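Side-chain contacts in mitochondrial edited mRNA stability factor 1 (Trypanosoma brucei, PDB 6NL1), which acts in the 5' processing of mitochondrial mRNAs and, as a nudix-type protein, probably trims the 5' triphosphate of these transcripts by pyrophosphate hydrolysis: residues A[117-120]-A[121-124]; A[251-254]-A[255-258]; A[315-319]-A[320-324]. One frame throughout, in Å; residues are numbered along the deposited sequence.

How the contacts relate
All three contacts are local, each made within one continuous run of chain. They follow one another in series: none nests in another or crosses it, and none closes a long loop. Contact 1 comes first, where the loop after helix 108-111 leads into helix 120-129. Side chains of this turn reach Y200 and the loop at W243 and T244. Contact 2 lies within helix 250-262, which packs on strands 200-207 and 290-296 of the mixed sheet. Its centre is about 18 Å from that of contact 1. Contact 3 comes last, at the surface, where a loop enters helix 319-322; W317 and L322 pack against helix 328-336. Its centre is about 30 Å from that of contact 2.

Contact 1 (A[117-120]-A[121-124]); sequences PMRE and WAAE. With SO4 (sulfate ion), chain C.
R119 reaches A122 by two torsions. Its CG stands beside the backbone N (chi1 -65°), and the chain then bends at chi3 (61°). This lays one face of the guanidinium over the methyl of A122, with R119 NH2 3.8 Å from A122 CB. The guanidinium edge meets the sulfate ion in a pair of nearly straight hydrogen bonds. R119 NE gives one to O3 of the sulfate at 3.0 Å, and R119 NH2 gives the other to O4 at 2.8 Å. K126 also binds this sulfate, which probably comes from the crystallisation liquor. R119 NH1 is held by the carbonyl of I133. E120 is bent at chi2 (90°), and its carboxylate folds back towards the preceding turn. E120 OE1 accepts from M118 N at 2.8 Å on its syn side but well out of the carboxylate plane, while OE2 bonds to Y200. The main-chain bond from A123 N to R119 O, 2.9 Å long, has the i to i+4 spacing of an alpha helix. It belongs to the first turn, where the loop after helix 108-111 passes into helix 120-129, which leads on to strand 132-137 of the four-stranded antiparallel sheet. E120 CB sits over one face of the W121 six-membered ring, 4.3 Å from its centroid and close to the ring normal, in a CH-pi contact. The indole NE1 bonds to the carbonyl of T244, and W243 meets the ring edge-to-face. The side chain of W121 is about 4 Å from that of V288, which contacts GDP in another structure of this protein; no GDP is bound here. A water bridges one turn of the helix, donating to E120 O, at 2.9 Å, and to E124 OE1. E124 OE1 also accepts from L246 N, and OE2 forms a salt bridge with R128.

Contact 2 (A[251-254]-A[255-258]); sequences KEAA and IRTL
K251 and I255 lie side by side on one flank of the helix and point the same way. The touch is aliphatic, with K251 CG 3.9 Å from I255 CD1. I255 CG1 stands beside its own backbone N, which brings it within 3.3 Å of K251 O. Beyond the touch the lysine turns away, and its NZ bonds to the carbonyls of A268 and V271. T257 is turned back along the helix. Its OG1 sits between the backbone N and the carbonyl carbon (chi1 60°) and gives a hydrogen bond of 2.8 Å to A253 O. T257 N gives a second bond, 2.9 Å long, to the same A253 O. The two donors come from opposite faces of the carbonyl plane, so A253 O is gripped twice. T257 OG1 in turn accepts from K242 N. R256 leaves on another side, next to A253. Its NH2 is 4.3 Å from A253 CB, which it meets obliquely, and T257 CG2 lies near the rim of one guanidinium face. Two salt bridges fix the rotation of this group: NE with E248 and NH1 with E260. The arginine and these two glutamates match positions of the Nudix box. T257 stands where that signature usually has glutamate. Helix 250-262 therefore probably corresponds to the Nudix-box helix. A254 and L258 point to the sheet. A254 rests on L203 of strand 200-207 and F293 of strand 290-296, and L258 packs on L203 and I205.

Contact 3 (A[315-319]-A[320-324]); sequences RNWDA and RLLRQ
W317 and L322 make the apolar contact. L322 CD2 lies over one face of the indole, 3.9 Å from the centroid of the five-membered ring, in a CH-pi contact. It is offset toward the rim, and its nearest ring atom is W317 CD1 at 3.7 Å. W333 of helix 328-336 adds a second ring beside W317, and L322 also packs on that helix. The charged contact is a salt bridge from R320 NE to D318 OD1, 3.2 Å long. The carboxylate and guanidinium planes are 27° apart. R320 is poorly ordered, so this bridge is probably loose. L321 CB also lies against D318 CG, in van der Waals contact. Among the hydrogen bonds, L322 N to D318 O (2.8 Å) and R323 N to A319 O (3.0 Å) are main-chain bonds of the turn. D318 has CG anti to its N (chi1 -176°), which swings OD1 forward to the start of the helix. There D318 OD1 accepts from L321 N at 3.3 Å, a nearly straight but weak bond. D318 is the N-cap of the short surface helix 319-322, in the Nudix domain and away from the GDP-binding residues.

Contact 1 (A[117-120]-A[121-124])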
loop_
_atom_site.group_PDB
_atom_site.type_symbol
_atom_site.label_atom_id
_atom_site.label_comp_id
_atom_site.label_asym_id
_atom_site.label_seq_id
_atom_site.Cartn_x
_atom_site.Cartn_y
_atom_site.Cartn_z
ATOM N N PRO A 117 3.504 -4.970 1.624
ATOM C CA PRO A 117 2.383 -5.665 2.275
ATOM C C PRO A 117 1.635 -6.581 1.312
ATOM O O PRO A 117 1.272 -7.691 1.694
ATOM C CB PRO A 117 1.473 -4.517 2.737
ATOM C CG PRO A 117 2.383 -3.339 2.866
ATOM C CD PRO A 117 3.416 -3.506 1.775
ATOM N N MET A 118 1.401 -6.122 0.086
ATOM C CA MET A 118 0.725 -6.939 -0.933
ATOM C C MET A 118 1.690 -7.311 -2.055
ATOM O O MET A 118 1.277 -7.459 -3.208
ATOM C CB MET A 118 -0.480 -6.194 -1.545
ATOM C CG MET A 118 -1.688 -5.983 -0.615
ATOM S SD MET A 118 -2.279 -7.534 0.076
ATOM C CE MET A 118 -2.782 -8.468 -1.374
ATOM N N ARG A 119 2.975 -7.429 -1.730
ATOM C CA ARG A 119 3.975 -7.852 -2.715
ATOM C C ARG A 119 4.083 -6.884 -3.882
ATOM O O ARG A 119 4.422 -7.268 -5.008
ATOM C CB ARG A 119 3.682 -9.281 -3.208
ATOM C CG ARG A 119 3.835 -10.320 -2.081
ATOM C CD ARG A 119 3.637 -11.763 -2.580
ATOM N NE ARG A 119 4.607 -12.165 -3.603
ATOM C CZ ARG A 119 5.815 -12.670 -3.349
ATOM N NH1 ARG A 119 6.242 -12.823 -2.096
ATOM N NH2 ARG A 119 6.606 -13.018 -4.356
ATOM N N GLU A 120 3.790 -5.623 -3.600
ATOM C CA GLU A 120 3.949 -4.550 -4.569
ATOM C C GLU A 120 5.338 -4.560 -5.210
ATOM O O GLU A 120 5.461 -4.432 -6.423
ATOM C CB GLU A 120 3.709 -3.187 -3.895
ATOM C CG GLU A 120 2.256 -2.936 -3.527
ATOM C CD GLU A 120 1.885 -3.420 -2.128
ATOM O OE1 GLU A 120 2.644 -4.205 -1.501
ATOM O OE2 GLU A 120 0.811 -3.002 -1.656
ATOM N N TRP A 121 6.381 -4.693 -4.392
ATOM C CA TRP A 121 7.752 -4.633 -4.906
ATOM C C TRP A 121 8.321 -6.003 -5.272
ATOM O O TRP A 121 9.076 -6.119 -6.232
ATOM C CB TRP A 121 8.667 -3.820 -3.967
ATOM C CG TRP A 121 8.153 -2.422 -3.900
ATOM C CD1 TRP A 121 8.177 -1.500 -4.903
ATOM C CD2 TRP A 121 7.456 -1.812 -2.810
ATOM N NE1 TRP A 121 7.557 -0.346 -4.503
ATOM C CE2 TRP A 121 7.105 -0.508 -3.219
ATOM C CE3 TRP A 121 7.110 -2.235 -1.519
ATOM C CZ2 TRP A 121 6.417 0.378 -2.389
ATOM C CZ3 TRP A 121 6.428 -1.352 -0.694
ATOM C CH2 TRP A 121 6.087 -0.059 -1.135
ATOM N N ALA A 122 7.932 -7.034 -4.531
ATOM C CA ALA A 122 8.280 -8.403 -4.900
ATOM C C ALA A 122 7.812 -8.726 -6.327
ATOM O O ALA A 122 8.570 -9.283 -7.129
ATOM C CB ALA A 122 7.684 -9.395 -3.894
ATOM N N ALA A 123 6.568 -8.370 -6.639
ATOM C CA ALA A 123 6.012 -8.602 -7.969
ATOM C C ALA A 123 6.742 -7.799 -9.044
ATOM O O ALA A 123 6.931 -8.283 -10.160
ATOM C CB ALA A 123 4.509 -8.300 -8.004
ATOM N N GLU A 124 7.161 -6.579 -8.721
ATOM C CA GLU A 124 7.920 -5.803 -9.698
ATOM C C GLU A 124 9.281 -6.447 -9.974
ATOM O O GLU A 124 9.743 -6.496 -11.115
ATOM C CB GLU A 124 8.103 -4.337 -9.283
ATOM C CG GLU A 124 8.774 -3.551 -10.404
ATOM C CD GLU A 124 8.970 -2.071 -10.130
ATOM O OE1 GLU A 124 8.609 -1.576 -9.040
ATOM O OE2 GLU A 124 9.504 -1.399 -11.036
HETATM S S SO4 C . 4.350 -12.469 -7.378
HETATM O O1 SO4 C . 3.964 -13.869 -7.554
HETATM O O2 SO4 C . 4.163 -11.763 -8.643
HETATM O O3 SO4 C . 3.513 -11.846 -6.350
HETATM O O4 SO4 C . 5.753 -12.398 -6.970
HETATM O O HOH W 1 5.858 -1.986 -7.851
#

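Contact 2 (A[251-254]-A[255-258])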
loop_
_atom_site.group_PDB
_atom_site.type_symbol
_atom_site.label_atom_id
_atom_site.label_comp_id
_atom_site.label_asym_id
_atom_site.label_seq_id
_atom_site.Cartn_x
_atom_site.Cartn_y
_atom_site.Cartn_z
ATOM N N LYS A 251 6.105 12.268 -5.758
ATOM C CA LYS A 251 5.028 13.046 -6.363
ATOM C C LYS A 251 4.584 12.431 -7.690
ATOM O O LYS A 251 3.392 12.326 -7.979
ATOM C CB LYS A 251 5.453 14.501 -6.556
ATOM C CG LYS A 251 4.300 15.405 -6.967
ATOM C CD LYS A 251 4.788 16.791 -7.357
ATOM C CE LYS A 251 5.019 17.662 -6.139
ATOM N NZ LYS A 251 5.221 19.083 -6.561
ATOM N N GLU A 252 5.561 12.017 -8.489
ATOM C CA GLU A 252 5.301 11.332 -9.750
ATOM C C GLU A 252 4.372 10.135 -9.510
ATOM O O GLU A 252 3.417 9.914 -10.253
ATOM C CB GLU A 252 6.638 10.875 -10.348
ATOM C CG GLU A 252 6.572 10.181 -11.687
ATOM C CD GLU A 252 7.947 9.686 -12.154
ATOM O OE1 GLU A 252 8.957 9.874 -11.419
ATOM O OE2 GLU A 252 8.013 9.100 -13.259
ATOM N N ALA A 253 4.655 9.362 -8.466
ATOM C CA ALA A 253 3.832 8.200 -8.136
ATOM C C ALA A 253 2.432 8.627 -7.679
ATOM O O ALA A 253 1.432 8.015 -8.063
ATOM C CB ALA A 253 4.514 7.345 -7.069
ATOM N N ALA A 254 2.356 9.681 -6.863
ATOM C CA ALA A 254 1.055 10.185 -6.417
ATOM C C ALA A 254 0.202 10.598 -7.616
ATOM O O ALA A 254 -0.977 10.272 -7.697
ATOM C CB ALA A 254 1.221 11.361 -5.454
ATOM N N ILE A 255 0.813 11.323 -8.544
ATOM C CA ILE A 255 0.088 11.826 -9.702
ATOM C C ILE A 255 -0.357 10.691 -10.625
ATOM O O ILE A 255 -1.496 10.672 -11.088
ATOM C CB ILE A 255 0.922 12.876 -10.471
ATOM C CG1 ILE A 255 1.117 14.129 -9.602
ATOM C CG2 ILE A 255 0.257 13.234 -11.800
ATOM C CD1 ILE A 255 2.090 15.145 -10.186
ATOM N N ARG A 256 0.539 9.739 -10.874
ATOM C CA ARG A 256 0.232 8.603 -11.739
ATOM C C ARG A 256 -0.896 7.756 -11.154
ATOM O O ARG A 256 -1.834 7.381 -11.855
ATOM C CB ARG A 256 1.479 7.728 -11.939
ATOM C CG ARG A 256 1.207 6.399 -12.681
ATOM C CD ARG A 256 2.474 5.521 -12.788
ATOM N NE ARG A 256 3.047 5.215 -11.475
ATOM C CZ ARG A 256 2.627 4.233 -10.679
ATOM N NH1 ARG A 256 1.631 3.434 -11.054
ATOM N NH2 ARG A 256 3.203 4.042 -9.504
ATOM N N THR A 257 -0.807 7.457 -9.864
ATOM C CA THR A 257 -1.766 6.542 -9.257
ATOM C C THR A 257 -3.094 7.213 -8.930
ATOM O O THR A 257 -4.104 6.536 -8.808
ATOM C CB THR A 257 -1.181 5.803 -8.024
ATOM O OG1 THR A 257 -0.790 6.746 -7.022
ATOM C CG2 THR A 257 0.038 4.973 -8.443
ATOM N N LEU A 258 -3.094 8.540 -8.787
ATOM C CA LEU A 258 -4.357 9.277 -8.739
ATOM C C LEU A 258 -5.119 9.016 -10.037
ATOM O O LEU A 258 -6.310 8.698 -10.020
ATOM C CB LEU A 258 -4.130 10.784 -8.599
ATOM C CG LEU A 258 -5.364 11.643 -8.916
ATOM C CD1 LEU A 258 -6.486 11.400 -7.892
ATOM C CD2 LEU A 258 -5.001 13.115 -8.950
#

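Contact 3 (A[315-319]-A[320-324])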
loop_
_atom_site.group_PDB
_atom_site.type_symbol
_atom_site.label_atom_id
_atom_site.label_comp_id
_atom_site.label_asym_id
_atom_site.label_seq_id
_atom_site.Cartn_x
_atom_site.Cartn_y
_atom_site.Cartn_z
ATOM N N ARG A 315 -18.292 -0.602 -6.941
ATOM C CA ARG A 315 -18.949 0.121 -8.026
ATOM C C ARG A 315 -20.288 -0.548 -8.281
ATOM O O ARG A 315 -20.443 -1.730 -7.997
ATOM C CB ARG A 315 -18.089 0.083 -9.301
ATOM C CG ARG A 315 -16.810 0.927 -9.213
ATOM C CD ARG A 315 -15.930 0.805 -10.463
ATOM N NE ARG A 315 -16.650 1.185 -11.683
ATOM C CZ ARG A 315 -17.263 0.321 -12.489
ATOM N NH1 ARG A 315 -17.241 -0.978 -12.213
ATOM N NH2 ARG A 315 -17.893 0.752 -13.574
ATOM N N ASN A 316 -21.249 0.200 -8.818
ATOM C CA ASN A 316 -22.544 -0.367 -9.192
ATOM C C ASN A 316 -23.200 -1.222 -8.106
ATOM O O ASN A 316 -23.725 -2.293 -8.392
ATOM C CB ASN A 316 -22.399 -1.202 -10.472
ATOM C CG ASN A 316 -22.011 -0.366 -11.666
ATOM O OD1 ASN A 316 -22.608 0.674 -11.922
ATOM N ND2 ASN A 316 -20.992 -0.806 -12.396
ATOM N N TRP A 317 -23.155 -0.761 -6.861
ATOM C CA TRP A 317 -23.876 -1.420 -5.774
ATOM C C TRP A 317 -25.364 -1.077 -5.889
ATOM O O TRP A 317 -25.745 -0.229 -6.697
ATOM C CB TRP A 317 -23.342 -0.926 -4.422
ATOM C CG TRP A 317 -23.330 0.579 -4.345
ATOM C CD1 TRP A 317 -24.370 1.390 -4.007
ATOM C CD2 TRP A 317 -22.228 1.448 -4.652
ATOM N NE1 TRP A 317 -23.984 2.716 -4.068
ATOM C CE2 TRP A 317 -22.676 2.778 -4.464
ATOM C CE3 TRP A 317 -20.912 1.232 -5.074
ATOM C CZ2 TRP A 317 -21.851 3.885 -4.682
ATOM C CZ3 TRP A 317 -20.088 2.339 -5.286
ATOM C CH2 TRP A 317 -20.564 3.646 -5.089
ATOM N N ASP A 318 -26.202 -1.722 -5.080
ATOM C CA ASP A 318 -27.625 -1.364 -4.998
ATOM C C ASP A 318 -27.825 -0.330 -3.889
ATOM O O ASP A 318 -27.797 -0.669 -2.708
ATOM C CB ASP A 318 -28.458 -2.621 -4.712
ATOM C CG ASP A 318 -29.954 -2.358 -4.710
ATOM O OD1 ASP A 318 -30.384 -1.205 -4.474
ATOM O OD2 ASP A 318 -30.710 -3.326 -4.942
ATOM N N ALA A 319 -28.020 0.927 -4.268
ATOM C CA ALA A 319 -28.092 2.014 -3.294
ATOM C C ALA A 319 -29.200 1.801 -2.264
ATOM O O ALA A 319 -28.998 2.026 -1.071
ATOM C CB ALA A 319 -28.260 3.357 -3.997
ATOM N N ARG A 320 -30.367 1.369 -2.736
ATOM C CA ARG A 320 -31.504 1.071 -1.869
ATOM C C ARG A 320 -31.091 0.076 -0.783
ATOM O O ARG A 320 -31.295 0.308 0.414
ATOM C CB ARG A 320 -32.662 0.486 -2.694
ATOM C CG ARG A 320 -32.995 1.250 -3.984
ATOM C CD ARG A 320 -33.957 0.457 -4.886
ATOM N NE ARG A 320 -33.286 -0.594 -5.657
ATOM C CZ ARG A 320 -33.909 -1.468 -6.448
ATOM N NH1 ARG A 320 -35.229 -1.434 -6.572
ATOM N NH2 ARG A 320 -33.213 -2.384 -7.112
ATOM N N LEU A 321 -30.505 -1.032 -1.218
ATOM C CA LEU A 321 -30.058 -2.084 -0.318
ATOM C C LEU A 321 -28.950 -1.593 0.624
ATOM O O LEU A 321 -29.032 -1.764 1.838
ATOM C CB LEU A 321 -29.554 -3.269 -1.144
ATOM C CG LEU A 321 -29.469 -4.663 -0.514
ATOM C CD1 LEU A 321 -28.212 -4.818 0.324
ATOM C CD2 LEU A 321 -30.720 -4.957 0.308
ATOM N N LEU A 322 -27.919 -0.974 0.059
ATOM C CA LEU A 322 -26.741 -0.590 0.830
ATOM C C LEU A 322 -27.081 0.416 1.935
ATOM O O LEU A 322 -26.431 0.435 2.976
ATOM C CB LEU A 322 -25.651 -0.026 -0.096
ATOM C CG LEU A 322 -24.270 0.256 0.510
ATOM C CD1 LEU A 322 -23.662 -1.038 1.006
ATOM C CD2 LEU A 322 -23.342 0.917 -0.512
ATOM N N ARG A 323 -28.103 1.245 1.728
ATOM C CA ARG A 323 -28.453 2.204 2.772
ATOM C C ARG A 323 -29.170 1.556 3.961
ATOM O O ARG A 323 -29.442 2.212 4.961
ATOM C CB ARG A 323 -29.194 3.436 2.231
ATOM C CG ARG A 323 -30.475 3.175 1.481
ATOM C CD ARG A 323 -31.108 4.506 1.074
ATOM N NE ARG A 323 -32.337 4.338 0.304
ATOM C CZ ARG A 323 -32.401 4.382 -1.024
ATOM N NH1 ARG A 323 -31.302 4.591 -1.737
ATOM N NH2 ARG A 323 -33.566 4.220 -1.640
ATOM N N GLN A 324 -29.426 0.257 3.856
ATOM C CA GLN A 324 -29.987 -0.518 4.954
ATOM C C GLN A 324 -28.903 -1.282 5.719
ATOM O O GLN A 324 -29.200 -2.003 6.669
ATOM C CB GLN A 324 -31.043 -1.500 4.429
ATOM C CG GLN A 324 -32.212 -0.834 3.696
ATOM C CD GLN A 324 -32.927 0.206 4.547
ATOM O OE1 GLN A 324 -33.351 -0.076 5.668
ATOM N NE2 GLN A 324 -33.058 1.419 4.017
#